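PDB 6N1B: carbohydrate-binding protein from Flavonifractor plautii, which removes the acetyl group from N-acetylgalactosamine, probably that of the blood group A antigen, in a gut bacterial pathway converting A to O type blood. Local coordinates for residues A[221-226]-A[234-239]; A[228-233]-A[293-298]; A[269-274]-A[287-292]; A[299-304]-A[332-337]. All coordinates share one frame; numbering follows the deposited sequence.

Interaction 1: A[221-226]-A[234-239]; sequences WANNTG and QANFVE
Asn224 N donates to Phe237 O at 2.8 Å, the shortest of four backbone bonds that pair 221-226 with 234-239 as neighbouring strands of one antiparallel sheet; four-stranded sheets in chain order suggest a five-bladed beta-propeller, of which this would be one blade. The return bond, Phe237 N to Asn224 O, stretches to 3.3 Å. Ala222 and Glu239 form the other hydrogen-bonded pair, with Ala222 N to Glu239 O at 2.9 Å and a matching bond back, and Asn223 lies opposite Val238 in the non-hydrogen-bonded position between them.

On the face carrying Ala222, Asn224, Phe237 and Glu239, the phenyl ring is stacked against the Asn224 amide, their planes 20° apart. Asn224 CB rests over the ring, 4.0 Å from the Phe237 centroid, a CH-pi contact made possible because Phe237 CG sits between its own backbone N and carbonyl carbon (chi1 63°). Two polar partners then fix the rotation of the amide. Asn224 ND2 reaches Glu239 OE1 at 3.0 Å, within the amide plane but descending on the carboxylate from 62° out of its plane, and Asn224 OD1 takes Gly226 N at 2.8 Å, closing an Asx turn where the strand gives way to the loop.

The face of Asn223 and Val238 points at strand 269-278. Asn223 ND2 bonds to Trp271 O, and Asn236, just before the strand, sends its ND2 to Pro270 O. Val238 CG1 lies at the edge of the Trp221 indole, whose NE1 is bonded to Gly309 O. Thr225, with OG1 bound to Tyr202 O, lays its CG2 alongside Asn236 OD1 at 3.3 Å.

Interaction 2: A[228-233]-A[293-298]; sequences VGYQNG and GRNPDG. With GLA (alpha-D-galactopyranose), chain B; GAL (beta-D-galactopyranose), chain C.
The Tyr230 ring has a proline on one face and a sugar on the other. Pro296 CD stands over the ring centre, 3.5 Å from the Tyr230 centroid and 8° off the normal, a CH-pi contact. Across the ring, C6 of the beta-galactose lies 3.6 Å from Tyr230 CD2, offset toward the rim. Asp297 OD1 lies at the ring edge, near its plane, and accepts a hydrogen bond from Tyr230 OH at 2.6 Å on the anti side of the carboxylate.

An Asx turn shapes the loop behind this grip: Asn295 OD1 accepts from Asp297 N at 2.9 Å. The other end of that amide, Asn295 ND2, donates to Gln231 OE1 at 3.0 Å in a nearly straight bond, with the amide planes 87° apart; Gln231, bent at chi2 (-64°), turns its end back to meet it. A water joins the backbones, donating to both Gln231 O and Arg294 O.

Tyr230 N donates to O6 of the alpha-galactose at 2.9 Å. Gly229, without a side chain, lets that O6 approach its CA. A sugar set against an aromatic ring, with a backbone N-H bonded to a hydroxyl of the adjoining alpha-galactose, is typical of a carbohydrate-binding pocket, here built from two loops.

Interaction 3: A[269-274]-A[287-292]; sequences APWHQD and ISQCFA. With CA (calcium ion), chain D; CA (calcium ion), chain E; GLA (alpha-D-galactopyranose), chain B.
Gln289 extends alongside both Trp271 and His272. Its CG is anti to the backbone N (chi1 175°) and the chain beyond is extended, which carries the amide out to the indole edge, with Gln289 OE1 3.4 Å from Trp271 CD1. The amide stands nearly upright to each ring, 80° from the indole plane and 77° from the imidazole plane; its NE2 has its partner in Ser299. The imidazole lies over one face of the indole, offset toward its rim. His272 ND1 donates to Trp271 O at 2.7 Å, from above the carbonyl plane, which fixes the rotation of the ring and leaves His272 NE2 to bind a calcium ion at 2.1 Å, shared with Asp120. On the same face, Asp274 OD1 binds a second calcium ion at 2.4 Å, together with Asp56 and Asp122, while its OD2 accepts from Phe339 N.

Ala269 CB sits over the Phe291 ring, 4.2 Å from its centroid. Trp271 CH2 reaches the sugar, 3.6 Å from O5 of the alpha-galactose.

Gln289 O accepts from Trp271 N at 2.9 Å and from His272 N at 3.3 Å, shifting the register by one: a classic beta bulge, within a hairpin of a probable propeller blade that carries metal and glycan ligands.

Interaction 4: A[299-304]-A[332-337]; sequences SVLHLT and FQIYRS
Ser299 and Ile334 exchange two hydrogen bonds where strands of two sheets, probably blades of a propeller, meet. Ser299 OG donates to Ile334 O at 2.7 Å, and Ile334 N donates to Ser299 O at 2.9 Å, so one residue engages both polar backbone atoms of the other. The serine hydroxyl gets there by lying between its own backbone N and carbonyl carbon (chi1 57°).

Beyond this pair the strands diverge, their segments running at 54° to each other, and side chains fill the wedge. Leu301 crosses Ile334 at about a right angle, with Leu301 CG 3.6 Å from Ile334 CG2. Its two methyls then divide: Leu301 CD2 lies 3.8 Å from Tyr335 O, and Leu301 CD1 is 3.5 Å from Ser337 OG.

A second shell holds these groups. Gln289 NE2 donates to Ser299 OG, making that hydroxyl both donor and acceptor. Tyr335, which touches the bound alpha-galactose, is pinned at its phenol oxygen by Trp271 NE1, and its ring meets Trp387 edge-to-face. Arg336 reaches Asp56 and Asp122, both calcium ligands, and Gln273 O, linking the strand to the metal site. Closest to the leucine, Ser337 OG folds back along its own strand and donates to Tyr335 O at 2.9 Å.

How the interactions relate
Interactions 3 and 4 are wholly buried and have centres about 6 Å apart; strands 283-291 and 300-306 are neighbours in one sheet, so interaction 3 is a hairpin within that sheet and interaction 4 its junction with another. Interaction 1 is likewise a strand pair inside a sheet and mostly buried; its side-chain amides bond to backbone carbonyls of interaction 3. Interaction 2 differs: two loops, partly exposed, held by side chains and a bridging water with no strand ladder. It meets interaction 3 where Pro296 and Tyr230 pack on Trp271. Metal ligation belongs to interaction 3, while interactions 2, 3 and 4 all supply glycan-pocket residues.

Interaction 1: A[221-226]-A[234-239]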
# COMPACT_ATOMS: atom_id res chain seq x y z
N TRP A 221 -10.62 -3.21 -2.63
CA TRP A 221 -10.17 -3.85 -3.85
C TRP A 221 -8.94 -4.70 -3.56
O TRP A 221 -8.09 -4.33 -2.73
CB TRP A 221 -9.77 -2.84 -4.90
CG TRP A 221 -10.89 -1.93 -5.39
CD1 TRP A 221 -11.64 -2.07 -6.52
CD2 TRP A 221 -11.34 -0.67 -4.79
NE1 TRP A 221 -12.52 -1.04 -6.64
CE2 TRP A 221 -12.36 -0.15 -5.60
CE3 TRP A 221 -11.03 -0.00 -3.64
CZ2 TRP A 221 -13.01 1.03 -5.32
CZ3 TRP A 221 -11.69 1.17 -3.34
CH2 TRP A 221 -12.66 1.69 -4.16
N ALA A 222 -8.86 -5.86 -4.17
CA ALA A 222 -7.74 -6.75 -3.96
C ALA A 222 -7.46 -7.51 -5.26
O ALA A 222 -8.34 -7.62 -6.12
CB ALA A 222 -7.99 -7.74 -2.80
N ASN A 223 -6.22 -8.02 -5.41
CA ASN A 223 -5.84 -8.77 -6.62
C ASN A 223 -5.94 -10.26 -6.35
O ASN A 223 -5.35 -10.81 -5.41
CB ASN A 223 -4.45 -8.36 -7.06
CG ASN A 223 -3.99 -9.02 -8.29
OD1 ASN A 223 -4.84 -9.38 -9.15
ND2 ASN A 223 -2.69 -9.13 -8.48
N ASN A 224 -6.73 -10.93 -7.21
CA ASN A 224 -6.95 -12.40 -7.12
C ASN A 224 -5.91 -13.13 -7.99
O ASN A 224 -6.01 -13.03 -9.25
CB ASN A 224 -8.34 -12.71 -7.55
CG ASN A 224 -8.73 -14.13 -7.28
OD1 ASN A 224 -7.85 -15.04 -7.47
ND2 ASN A 224 -9.95 -14.40 -6.88
N THR A 225 -4.92 -13.72 -7.33
CA THR A 225 -3.90 -14.54 -8.02
C THR A 225 -4.12 -15.99 -7.65
O THR A 225 -3.21 -16.84 -7.79
CB THR A 225 -2.51 -13.99 -7.76
OG1 THR A 225 -1.95 -14.45 -6.52
CG2 THR A 225 -2.44 -12.51 -7.83
N GLY A 226 -5.32 -16.31 -7.25
CA GLY A 226 -5.69 -17.68 -6.92
C GLY A 226 -4.87 -18.27 -5.79
O GLY A 226 -4.55 -17.58 -4.83
N GLN A 234 -0.76 -13.08 -16.19
CA GLN A 234 -1.86 -12.50 -16.96
C GLN A 234 -3.23 -13.11 -16.57
O GLN A 234 -4.22 -12.60 -17.02
CB GLN A 234 -1.56 -12.64 -18.46
CG GLN A 234 -0.43 -11.76 -18.95
CD GLN A 234 -0.67 -10.28 -18.74
OE1 GLN A 234 -1.77 -9.77 -18.97
NE2 GLN A 234 0.45 -9.59 -18.28
N ALA A 235 -3.26 -14.15 -15.71
CA ALA A 235 -4.49 -14.67 -15.16
C ALA A 235 -5.01 -13.89 -13.97
O ALA A 235 -6.12 -14.15 -13.47
CB ALA A 235 -4.36 -16.13 -14.78
N ASN A 236 -4.22 -12.91 -13.48
CA ASN A 236 -4.61 -12.10 -12.34
C ASN A 236 -5.82 -11.21 -12.70
O ASN A 236 -5.94 -10.72 -13.80
CB ASN A 236 -3.49 -11.18 -11.87
CG ASN A 236 -2.28 -11.94 -11.37
OD1 ASN A 236 -2.33 -13.11 -11.06
ND2 ASN A 236 -1.20 -11.15 -11.09
N PHE A 237 -6.66 -10.93 -11.67
CA PHE A 237 -7.79 -9.98 -11.85
C PHE A 237 -8.16 -9.41 -10.48
O PHE A 237 -8.10 -10.08 -9.46
CB PHE A 237 -9.00 -10.66 -12.55
CG PHE A 237 -9.61 -11.79 -11.77
CD1 PHE A 237 -9.10 -13.00 -11.82
CD2 PHE A 237 -10.71 -11.54 -11.00
CE1 PHE A 237 -9.62 -14.02 -11.14
CE2 PHE A 237 -11.31 -12.58 -10.28
CZ PHE A 237 -10.77 -13.84 -10.38
N VAL A 238 -8.62 -8.15 -10.52
CA VAL A 238 -9.03 -7.45 -9.30
C VAL A 238 -10.51 -7.65 -9.00
O VAL A 238 -11.39 -7.65 -9.90
CB VAL A 238 -8.65 -5.96 -9.42
CG1 VAL A 238 -9.29 -5.08 -8.38
CG2 VAL A 238 -7.13 -5.75 -9.35
N GLU A 239 -10.78 -7.85 -7.74
CA GLU A 239 -12.15 -7.97 -7.20
C GLU A 239 -12.36 -6.89 -6.20
O GLU A 239 -11.45 -6.52 -5.41
CB GLU A 239 -12.38 -9.30 -6.53
CG GLU A 239 -12.36 -10.50 -7.52
CD GLU A 239 -12.50 -11.86 -6.85
OE1 GLU A 239 -11.69 -12.19 -5.94
OE2 GLU A 239 -13.44 -12.55 -7.25
O HOH W 1 -6.37 -15.39 -10.92

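Interaction 2: A[228-233]-A[293-298]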
# COMPACT_ATOMS: atom_id res chain seq x y z
N VAL A 228 -1.86 -19.30 -6.57
CA VAL A 228 -0.56 -19.36 -7.29
C VAL A 228 0.38 -18.20 -6.89
O VAL A 228 1.55 -18.46 -6.65
CB VAL A 228 -0.85 -19.35 -8.83
CG1 VAL A 228 0.48 -19.26 -9.60
CG2 VAL A 228 -1.68 -20.56 -9.25
N GLY A 229 -0.09 -16.95 -6.95
CA GLY A 229 0.77 -15.89 -6.48
C GLY A 229 1.53 -15.20 -7.61
O GLY A 229 0.98 -14.90 -8.67
N TYR A 230 2.83 -14.99 -7.36
CA TYR A 230 3.69 -14.13 -8.22
C TYR A 230 3.74 -14.57 -9.70
O TYR A 230 3.79 -13.75 -10.59
CB TYR A 230 5.12 -14.04 -7.62
CG TYR A 230 5.95 -12.91 -8.11
CD1 TYR A 230 5.81 -11.64 -7.59
CD2 TYR A 230 6.88 -13.07 -9.12
CE1 TYR A 230 6.59 -10.57 -8.01
CE2 TYR A 230 7.70 -12.06 -9.52
CZ TYR A 230 7.56 -10.79 -8.96
OH TYR A 230 8.38 -9.71 -9.44
N GLN A 231 3.72 -15.93 -9.90
CA GLN A 231 3.77 -16.44 -11.31
C GLN A 231 2.42 -16.63 -11.96
O GLN A 231 2.37 -17.11 -13.10
CB GLN A 231 4.57 -17.73 -11.36
CG GLN A 231 5.97 -17.62 -10.81
CD GLN A 231 6.92 -16.70 -11.57
OE1 GLN A 231 6.73 -16.42 -12.72
NE2 GLN A 231 7.95 -16.14 -10.83
N ASN A 232 1.33 -16.23 -11.30
CA ASN A 232 0.00 -16.32 -11.92
C ASN A 232 -0.09 -15.44 -13.13
O ASN A 232 -0.82 -15.78 -14.12
CB ASN A 232 -1.08 -16.04 -10.88
CG ASN A 232 -2.45 -16.51 -11.29
OD1 ASN A 232 -3.46 -15.64 -11.34
ND2 ASN A 232 -2.59 -17.79 -11.45
N GLY A 233 0.54 -14.27 -13.09
CA GLY A 233 0.66 -13.45 -14.27
C GLY A 233 -0.58 -12.88 -14.85
O GLY A 233 -1.40 -12.25 -14.17
N GLY A 293 4.19 -8.84 -18.96
CA GLY A 293 4.76 -10.18 -19.17
C GLY A 293 4.20 -11.27 -18.26
O GLY A 293 3.01 -11.22 -17.88
N ARG A 294 5.05 -12.23 -17.94
CA ARG A 294 4.61 -13.44 -17.26
C ARG A 294 4.45 -13.24 -15.73
O ARG A 294 3.84 -14.04 -15.07
CB ARG A 294 5.63 -14.60 -17.51
CG ARG A 294 5.49 -15.23 -18.91
CD ARG A 294 6.17 -16.58 -19.10
NE ARG A 294 7.48 -16.59 -18.46
CZ ARG A 294 8.09 -17.68 -17.92
NH1 ARG A 294 7.51 -18.87 -17.82
NH2 ARG A 294 9.29 -17.57 -17.39
N ASN A 295 5.12 -12.20 -15.19
CA ASN A 295 5.09 -11.94 -13.78
C ASN A 295 5.46 -10.45 -13.53
O ASN A 295 5.78 -9.76 -14.45
CB ASN A 295 5.98 -12.96 -13.01
CG ASN A 295 7.42 -12.86 -13.46
OD1 ASN A 295 7.93 -11.75 -13.64
ND2 ASN A 295 8.03 -13.95 -13.70
N PRO A 296 5.38 -10.03 -12.26
CA PRO A 296 5.73 -8.60 -11.98
C PRO A 296 7.18 -8.19 -12.05
O PRO A 296 7.44 -7.04 -11.78
CB PRO A 296 5.18 -8.37 -10.59
CG PRO A 296 4.13 -9.48 -10.34
CD PRO A 296 4.67 -10.63 -11.14
N ASP A 297 8.09 -9.05 -12.50
CA ASP A 297 9.46 -8.56 -12.68
C ASP A 297 9.50 -7.43 -13.64
O ASP A 297 8.84 -7.44 -14.68
CB ASP A 297 10.37 -9.68 -13.17
CG ASP A 297 10.63 -10.78 -12.17
OD1 ASP A 297 10.32 -10.63 -10.96
OD2 ASP A 297 11.32 -11.74 -12.60
N GLY A 298 10.22 -6.35 -13.27
CA GLY A 298 10.22 -5.14 -14.15
C GLY A 298 8.96 -4.34 -14.15
O GLY A 298 8.75 -3.49 -15.00
C1 GLA B . 5.34 -12.24 -3.25
C2 GLA B . 4.61 -11.33 -2.21
C3 GLA B . 4.00 -12.21 -1.10
C4 GLA B . 3.08 -13.34 -1.69
C5 GLA B . 3.82 -14.09 -2.84
C6 GLA B . 2.91 -14.92 -3.65
O2 GLA B . 5.64 -10.44 -1.64
O3 GLA B . 3.26 -11.31 0.03
O4 GLA B . 1.95 -12.69 -2.13
O5 GLA B . 4.35 -13.13 -3.87
O6 GLA B . 3.61 -15.72 -4.70
C1 GAL C . 8.83 -15.70 -3.78
C2 GAL C . 8.08 -14.76 -2.85
C3 GAL C . 7.12 -13.91 -3.68
C4 GAL C . 7.77 -13.13 -4.82
C5 GAL C . 8.57 -14.17 -5.58
C6 GAL C . 9.44 -13.40 -6.56
O1 GAL C . 9.72 -16.49 -3.03
O2 GAL C . 7.28 -15.55 -1.90
O3 GAL C . 6.41 -13.01 -2.68
O4 GAL C . 8.60 -12.15 -4.17
O5 GAL C . 9.50 -14.83 -4.70
O6 GAL C . 10.00 -14.36 -7.45
O HOH W 2 2.63 -16.31 -15.82

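Interaction 3: A[269-274]-A[287-292]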
# COMPACT_ATOMS: atom_id res chain seq x y z
N ALA A 269 -1.60 -6.51 -16.69
CA ALA A 269 -2.22 -7.27 -15.63
C ALA A 269 -1.83 -6.71 -14.27
O ALA A 269 -0.71 -6.19 -14.10
CB ALA A 269 -1.77 -8.73 -15.69
N PRO A 270 -2.72 -6.82 -13.29
CA PRO A 270 -2.47 -6.23 -12.00
C PRO A 270 -1.53 -7.11 -11.17
O PRO A 270 -1.58 -8.32 -11.16
CB PRO A 270 -3.84 -6.18 -11.32
CG PRO A 270 -4.59 -7.37 -11.98
CD PRO A 270 -4.06 -7.37 -13.39
N TRP A 271 -0.73 -6.42 -10.31
CA TRP A 271 -0.08 -7.06 -9.17
C TRP A 271 -0.53 -6.51 -7.85
O TRP A 271 -1.10 -7.23 -7.00
CB TRP A 271 1.51 -7.03 -9.25
CG TRP A 271 2.15 -7.71 -8.07
CD1 TRP A 271 2.98 -7.10 -7.12
CD2 TRP A 271 1.95 -9.06 -7.61
NE1 TRP A 271 3.34 -8.00 -6.20
CE2 TRP A 271 2.76 -9.23 -6.46
CE3 TRP A 271 1.28 -10.19 -8.15
CZ2 TRP A 271 2.83 -10.38 -5.76
CZ3 TRP A 271 1.38 -11.37 -7.43
CH2 TRP A 271 2.13 -11.50 -6.25
N HIS A 272 -0.31 -5.21 -7.60
CA HIS A 272 -0.62 -4.56 -6.34
C HIS A 272 -1.20 -3.18 -6.69
O HIS A 272 -0.98 -2.66 -7.79
CB HIS A 272 0.61 -4.44 -5.42
CG HIS A 272 0.99 -5.59 -4.62
ND1 HIS A 272 0.56 -6.88 -4.84
CD2 HIS A 272 1.80 -5.65 -3.53
CE1 HIS A 272 1.07 -7.67 -3.89
NE2 HIS A 272 1.82 -6.97 -3.07
N GLN A 273 -1.95 -2.57 -5.76
CA GLN A 273 -2.66 -1.31 -6.09
C GLN A 273 -3.06 -0.54 -4.84
O GLN A 273 -3.18 -1.11 -3.77
CB GLN A 273 -3.92 -1.59 -6.92
CG GLN A 273 -4.92 -2.55 -6.25
CD GLN A 273 -4.58 -4.03 -6.35
OE1 GLN A 273 -4.11 -4.50 -7.43
NE2 GLN A 273 -4.83 -4.80 -5.25
N ASP A 274 -3.27 0.78 -5.07
CA ASP A 274 -3.81 1.69 -4.04
C ASP A 274 -4.88 2.50 -4.79
O ASP A 274 -4.68 2.98 -5.89
CB ASP A 274 -2.72 2.64 -3.51
CG ASP A 274 -3.20 3.52 -2.37
OD1 ASP A 274 -3.97 3.00 -1.50
OD2 ASP A 274 -2.76 4.68 -2.28
N ILE A 287 -3.53 3.89 -8.53
CA ILE A 287 -2.19 3.61 -9.02
C ILE A 287 -1.99 2.12 -8.90
O ILE A 287 -2.00 1.55 -7.81
CB ILE A 287 -1.13 4.43 -8.19
CG1 ILE A 287 -1.26 5.87 -8.48
CG2 ILE A 287 0.24 3.93 -8.55
CD1 ILE A 287 -0.23 6.76 -7.79
N SER A 288 -1.78 1.50 -10.06
CA SER A 288 -1.61 0.04 -10.19
C SER A 288 -0.14 -0.31 -10.51
O SER A 288 0.38 0.17 -11.54
CB SER A 288 -2.52 -0.47 -11.33
OG SER A 288 -2.23 -1.80 -11.64
N GLN A 289 0.46 -1.12 -9.68
CA GLN A 289 1.72 -1.77 -10.03
C GLN A 289 1.33 -2.97 -10.88
O GLN A 289 0.60 -3.87 -10.42
CB GLN A 289 2.43 -2.25 -8.74
CG GLN A 289 3.68 -3.03 -9.05
CD GLN A 289 4.19 -3.86 -7.90
OE1 GLN A 289 3.63 -3.82 -6.79
NE2 GLN A 289 5.22 -4.73 -8.19
N CYS A 290 1.77 -2.96 -12.15
CA CYS A 290 1.26 -3.85 -13.18
C CYS A 290 2.33 -4.28 -14.12
O CYS A 290 3.48 -3.76 -14.06
CB CYS A 290 0.04 -3.23 -13.87
SG CYS A 290 0.42 -1.65 -14.69
N PHE A 291 2.02 -5.15 -15.07
CA PHE A 291 3.03 -5.78 -15.92
C PHE A 291 2.40 -6.34 -17.17
O PHE A 291 1.22 -6.80 -17.12
CB PHE A 291 3.81 -6.84 -15.14
CG PHE A 291 2.93 -7.93 -14.59
CD1 PHE A 291 2.27 -7.77 -13.37
CD2 PHE A 291 2.72 -9.08 -15.34
CE1 PHE A 291 1.44 -8.76 -12.91
CE2 PHE A 291 1.91 -10.07 -14.85
CZ PHE A 291 1.22 -9.89 -13.67
N ALA A 292 3.18 -6.41 -18.24
CA ALA A 292 2.70 -7.00 -19.52
C ALA A 292 3.22 -8.40 -19.75
O ALA A 292 2.68 -9.13 -20.60
CB ALA A 292 3.13 -6.13 -20.71
CA CA D . 2.76 -7.79 -1.39
CA CA E . -4.50 3.49 0.81
C1 GLA B . 5.34 -12.24 -3.25
C2 GLA B . 4.61 -11.33 -2.21
C3 GLA B . 4.00 -12.21 -1.10
C4 GLA B . 3.08 -13.34 -1.69
C5 GLA B . 3.82 -14.09 -2.84
C6 GLA B . 2.91 -14.92 -3.65
O2 GLA B . 5.64 -10.44 -1.64
O3 GLA B . 3.26 -11.31 0.03
O4 GLA B . 1.95 -12.69 -2.13
O5 GLA B . 4.35 -13.13 -3.87
O6 GLA B . 3.61 -15.72 -4.70
O HOH W 3 -2.72 -3.70 -9.72
O HOH W 4 -3.95 5.56 -0.15
O HOH W 5 4.38 -8.60 -2.26
O HOH W 6 3.79 -5.97 -0.88
O HOH W 7 4.01 -8.83 0.02
O HOH W 8 1.61 -9.57 -1.72

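Interaction 4: A[299-304]-A[332-337]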
# COMPACT_ATOMS: atom_id res chain seq x y z
N SER A 299 8.08 -4.57 -13.14
CA SER A 299 6.81 -3.84 -13.13
C SER A 299 6.94 -2.36 -13.10
O SER A 299 7.94 -1.80 -12.60
CB SER A 299 6.02 -4.32 -11.91
OG SER A 299 6.72 -4.15 -10.65
N VAL A 300 5.90 -1.74 -13.62
CA VAL A 300 5.76 -0.32 -13.72
C VAL A 300 4.45 0.09 -12.99
O VAL A 300 3.67 -0.78 -12.57
CB VAL A 300 5.66 0.16 -15.16
CG1 VAL A 300 6.96 -0.10 -15.90
CG2 VAL A 300 4.52 -0.50 -15.93
N LEU A 301 4.25 1.40 -12.82
CA LEU A 301 2.94 1.87 -12.37
C LEU A 301 2.21 2.41 -13.61
O LEU A 301 2.76 3.07 -14.47
CB LEU A 301 3.05 3.04 -11.39
CG LEU A 301 3.81 2.76 -10.12
CD1 LEU A 301 3.86 3.95 -9.21
CD2 LEU A 301 3.36 1.50 -9.39
N HIS A 302 0.87 2.16 -13.58
CA HIS A 302 -0.09 2.80 -14.47
C HIS A 302 -1.21 3.51 -13.62
O HIS A 302 -1.43 3.05 -12.52
CB HIS A 302 -0.66 1.87 -15.55
CG HIS A 302 0.26 1.64 -16.71
ND1 HIS A 302 0.04 2.32 -17.93
CD2 HIS A 302 1.33 0.86 -16.90
CE1 HIS A 302 1.01 1.97 -18.77
NE2 HIS A 302 1.79 1.10 -18.18
N LEU A 303 -1.84 4.47 -14.25
CA LEU A 303 -2.96 5.17 -13.64
C LEU A 303 -4.27 4.69 -14.28
O LEU A 303 -4.34 4.62 -15.51
CB LEU A 303 -2.80 6.68 -13.82
CG LEU A 303 -3.70 7.58 -12.98
CD1 LEU A 303 -3.26 7.47 -11.56
CD2 LEU A 303 -3.67 8.97 -13.53
N THR A 304 -5.30 4.49 -13.45
CA THR A 304 -6.60 4.07 -13.98
C THR A 304 -7.65 4.80 -13.13
O THR A 304 -7.44 5.02 -11.93
CB THR A 304 -6.71 2.56 -14.00
OG1 THR A 304 -7.97 2.24 -14.63
CG2 THR A 304 -6.55 1.87 -12.68
N PHE A 332 15.18 -2.19 -10.54
CA PHE A 332 14.58 -3.51 -10.86
C PHE A 332 13.14 -3.42 -11.24
O PHE A 332 12.69 -3.99 -12.26
CB PHE A 332 14.83 -4.54 -9.79
CG PHE A 332 14.25 -5.92 -10.12
CD1 PHE A 332 14.73 -6.64 -11.17
CD2 PHE A 332 13.18 -6.39 -9.42
CE1 PHE A 332 14.15 -7.83 -11.53
CE2 PHE A 332 12.59 -7.62 -9.82
CZ PHE A 332 13.12 -8.33 -10.82
N GLN A 333 12.35 -2.83 -10.36
CA GLN A 333 10.90 -2.71 -10.57
C GLN A 333 10.37 -1.60 -9.70
O GLN A 333 10.98 -1.35 -8.62
CB GLN A 333 10.18 -4.03 -10.28
CG GLN A 333 9.95 -4.34 -8.85
CD GLN A 333 9.59 -5.78 -8.58
OE1 GLN A 333 8.56 -6.34 -9.27
NE2 GLN A 333 10.22 -6.42 -7.70
N ILE A 334 9.24 -1.00 -10.13
CA ILE A 334 8.48 -0.21 -9.21
C ILE A 334 7.50 -1.09 -8.51
O ILE A 334 6.81 -1.92 -9.17
CB ILE A 334 7.80 0.99 -9.87
CG1 ILE A 334 8.78 1.81 -10.72
CG2 ILE A 334 7.10 1.81 -8.88
CD1 ILE A 334 9.93 2.37 -9.97
N TYR A 335 7.45 -1.00 -7.19
CA TYR A 335 6.60 -1.84 -6.36
C TYR A 335 5.39 -1.01 -5.87
O TYR A 335 5.15 0.08 -6.33
CB TYR A 335 7.43 -2.50 -5.20
CG TYR A 335 7.00 -3.91 -4.87
CD1 TYR A 335 7.43 -4.93 -5.78
CD2 TYR A 335 6.21 -4.28 -3.82
CE1 TYR A 335 7.01 -6.26 -5.56
CE2 TYR A 335 5.77 -5.56 -3.60
CZ TYR A 335 6.20 -6.57 -4.52
OH TYR A 335 5.72 -7.88 -4.35
N ARG A 336 4.60 -1.61 -4.97
CA ARG A 336 3.36 -0.98 -4.61
C ARG A 336 3.52 0.39 -4.07
O ARG A 336 4.43 0.65 -3.27
CB ARG A 336 2.64 -1.91 -3.61
CG ARG A 336 1.16 -1.53 -3.39
CD ARG A 336 0.84 -0.49 -2.30
NE ARG A 336 -0.61 -0.56 -2.06
CZ ARG A 336 -1.27 0.19 -1.16
NH1 ARG A 336 -0.65 1.11 -0.46
NH2 ARG A 336 -2.57 0.06 -1.06
N SER A 337 2.67 1.30 -4.50
CA SER A 337 2.82 2.72 -4.21
C SER A 337 1.53 3.26 -3.63
O SER A 337 0.43 2.73 -3.90
CB SER A 337 3.23 3.42 -5.47
OG SER A 337 4.50 2.87 -5.95